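Local structure of UDP-glucose 4-epimerase (Campylobacter jejuni subsp. jejuni serotype O:2, 7K3P) at residues 116-119 / 120-124. The protein interconverts UDP-glucose and UDP-galactose, and probably their N-acetylated counterparts, by inverting the configuration at C4 of the sugar with the help of bound NAD. The protein carries 2 engineered substitutions. Numbering follows the deposited sequence.
Sequences VNTT and NLIET
Ile-122 lays its CD1 methyl obliquely across CG2 of Thr-118, 3.8 Å away, one turn back along the alpha-helix 107-127 of the Rossmann-type NAD-binding domain. With CG1 held anti to the carbonyl carbon (chi1 -66°), the isoleucine chain runs back over the preceding turn, and CG1 comes to 3.3 Å from Thr-118 O. That same oxygen accepts the amide of Ile-122, one of five successive N-H(i+4) to O=C(i) bonds between 116 and 124; the bond from Glu-123 N to Thr-119 O is nearly linear, 3.0 Å long at 174°. The two threonine hydroxyls fold back to the carbonyl oxygens one turn earlier: OG1 of Thr-118 bonds to Asn-114 O and also to NE2 of His-93 beside the helix, OG1 of Thr-119 to Thr-115 O.

The helix packs on several neighbours at once: Ile-122 on helix 161-179, Leu-121 on strand 90-93 and on Phe-83, and Val-116 on its own counterpart in the second subunit, where Asn-120 and Glu-123 pack on Met-112. Asn-117 touches the bound NAD with its side chain, while its carbonyl oxygen takes both Leu-121 N and a water, which in turn accepts from ND2 of Asn-120 at 2.8 Å. Asn-120 O likewise has two donors: the amide of Thr-124, and Thr-124 OG1, which sits 3.0 Å from that oxygen and 39° out of the carbonyl plane.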
ATOM      1  N   VAL A 116       6.131  -4.699   1.118  1.00 20.75           N
ATOM      2  CA  VAL A 116       6.074  -6.050   0.562  1.00 18.78           C
ATOM      3  C   VAL A 116       6.456  -7.108   1.597  1.00 16.28           C
ATOM      4  O   VAL A 116       5.730  -8.078   1.786  1.00 20.98           O
ATOM      5  CB  VAL A 116       6.941  -6.180  -0.710  1.00 21.53           C
ATOM      6  CG1 VAL A 116       7.180  -7.647  -1.058  1.00 19.00           C
ATOM      7  CG2 VAL A 116       6.265  -5.467  -1.878  1.00 18.49           C
ATOM      8  N   ASN A 117       7.596  -6.930   2.254  1.00 16.87           N
ATOM      9  CA  ASN A 117       8.043  -7.907   3.242  1.00 22.06           C
ATOM     10  C   ASN A 117       7.045  -8.010   4.378  1.00 22.69           C
ATOM     11  O   ASN A 117       6.786  -9.100   4.908  1.00 18.24           O
ATOM     12  CB  ASN A 117       9.430  -7.548   3.791  1.00 17.96           C
ATOM     13  CG  ASN A 117      10.536  -7.878   2.809  1.00 21.08           C
ATOM     14  OD1 ASN A 117      10.285  -8.557   1.832  1.00 20.56           O
ATOM     15  ND2 ASN A 117      11.755  -7.395   3.062  1.00 20.14           N
ATOM     16  N   THR A 118       6.481  -6.869   4.754  1.00 19.98           N
ATOM     17  CA  THR A 118       5.509  -6.857   5.847  1.00 20.76           C
ATOM     18  C   THR A 118       4.240  -7.574   5.438  1.00 16.73           C
ATOM     19  O   THR A 118       3.629  -8.280   6.239  1.00 18.64           O
ATOM     20  CB  THR A 118       5.222  -5.416   6.343  1.00 17.28           C
ATOM     21  OG1 THR A 118       6.430  -4.872   6.889  1.00 20.06           O
ATOM     22  CG2 THR A 118       4.148  -5.431   7.437  1.00 17.04           C
ATOM     23  N   THR A 119       3.842  -7.422   4.176  1.00 17.88           N
ATOM     24  CA  THR A 119       2.632  -8.085   3.706  1.00 17.34           C
ATOM     25  C   THR A 119       2.778  -9.611   3.764  1.00 20.78           C
ATOM     26  O   THR A 119       1.880 -10.323   4.242  1.00 20.53           O
ATOM     27  CB  THR A 119       2.250  -7.639   2.278  1.00 19.36           C
ATOM     28  OG1 THR A 119       2.074  -6.220   2.274  1.00 20.82           O
ATOM     29  CG2 THR A 119       0.971  -8.311   1.825  1.00 18.36           C
ATOM     30  N   ASN A 120       3.891 -10.132   3.271  1.00 20.92           N
ATOM     31  CA  ASN A 120       4.088 -11.574   3.373  1.00 19.41           C
ATOM     32  C   ASN A 120       4.099 -12.024   4.839  1.00 21.39           C
ATOM     33  O   ASN A 120       3.555 -13.072   5.185  1.00 22.96           O
ATOM     34  CB  ASN A 120       5.390 -11.999   2.716  1.00 24.17           C
ATOM     35  CG  ASN A 120       5.674 -13.466   2.958  1.00 22.18           C
ATOM     36  OD1 ASN A 120       4.968 -14.323   2.432  1.00 21.72           O
ATOM     37  ND2 ASN A 120       6.673 -13.759   3.790  1.00 19.58           N
ATOM     38  N   LEU A 121       4.743 -11.230   5.690  1.00 21.83           N
ATOM     39  CA  LEU A 121       4.821 -11.527   7.119  1.00 22.38           C
ATOM     40  C   LEU A 121       3.429 -11.652   7.722  1.00 21.85           C
ATOM     41  O   LEU A 121       3.148 -12.582   8.480  1.00 23.04           O
ATOM     42  CB  LEU A 121       5.629 -10.440   7.826  1.00 24.37           C
ATOM     43  CG  LEU A 121       6.229 -10.698   9.201  1.00 28.78           C
ATOM     44  CD1 LEU A 121       7.011 -12.001   9.244  1.00 22.97           C
ATOM     45  CD2 LEU A 121       7.144  -9.529   9.576  1.00 25.91           C
ATOM     46  N   ILE A 122       2.548 -10.718   7.385  1.00 19.43           N
ATOM     47  CA  ILE A 122       1.177 -10.767   7.891  1.00 19.86           C
ATOM     48  C   ILE A 122       0.433 -11.994   7.386  1.00 26.72           C
ATOM     49  O   ILE A 122      -0.233 -12.693   8.175  1.00 23.33           O
ATOM     50  CB  ILE A 122       0.394  -9.486   7.547  1.00 19.77           C
ATOM     51  CG1 ILE A 122       0.998  -8.290   8.291  1.00 17.01           C
ATOM     52  CG2 ILE A 122      -1.095  -9.646   7.892  1.00 21.05           C
ATOM     53  CD1 ILE A 122       0.615  -6.913   7.659  1.00 19.15           C
ATOM     54  N   GLU A 123       0.528 -12.271   6.083  1.00 21.49           N
ATOM     55  CA  GLU A 123      -0.118 -13.474   5.555  1.00 24.67           C
ATOM     56  C   GLU A 123       0.359 -14.721   6.295  1.00 22.06           C
ATOM     57  O   GLU A 123      -0.441 -15.595   6.633  1.00 22.12           O
ATOM     58  CB  GLU A 123       0.114 -13.648   4.054  1.00 25.11           C
ATOM     59  CG  GLU A 123      -0.595 -14.897   3.516  1.00 28.74           C
ATOM     60  CD  GLU A 123      -0.462 -15.044   2.014  1.00 28.43           C
ATOM     61  OE1 GLU A 123       0.673 -15.260   1.541  1.00 31.86           O
ATOM     62  OE2 GLU A 123      -1.494 -14.939   1.315  1.00 31.00           O
ATOM     63  N   THR A 124       1.661 -14.779   6.564  1.00 21.44           N
ATOM     64  CA  THR A 124       2.273 -15.907   7.266  1.00 25.50           C
ATOM     65  C   THR A 124       1.783 -16.001   8.726  1.00 30.48           C
ATOM     66  O   THR A 124       1.537 -17.102   9.237  1.00 26.47           O
ATOM     67  CB  THR A 124       3.812 -15.797   7.222  1.00 27.11           C
ATOM     68  OG1 THR A 124       4.252 -15.917   5.861  1.00 28.10           O
ATOM     69  CG2 THR A 124       4.460 -16.889   8.050  1.00 28.08           C
TER
HETATM   70  O   HOH W   1       8.161 -11.630   4.841  1.00 22.55           O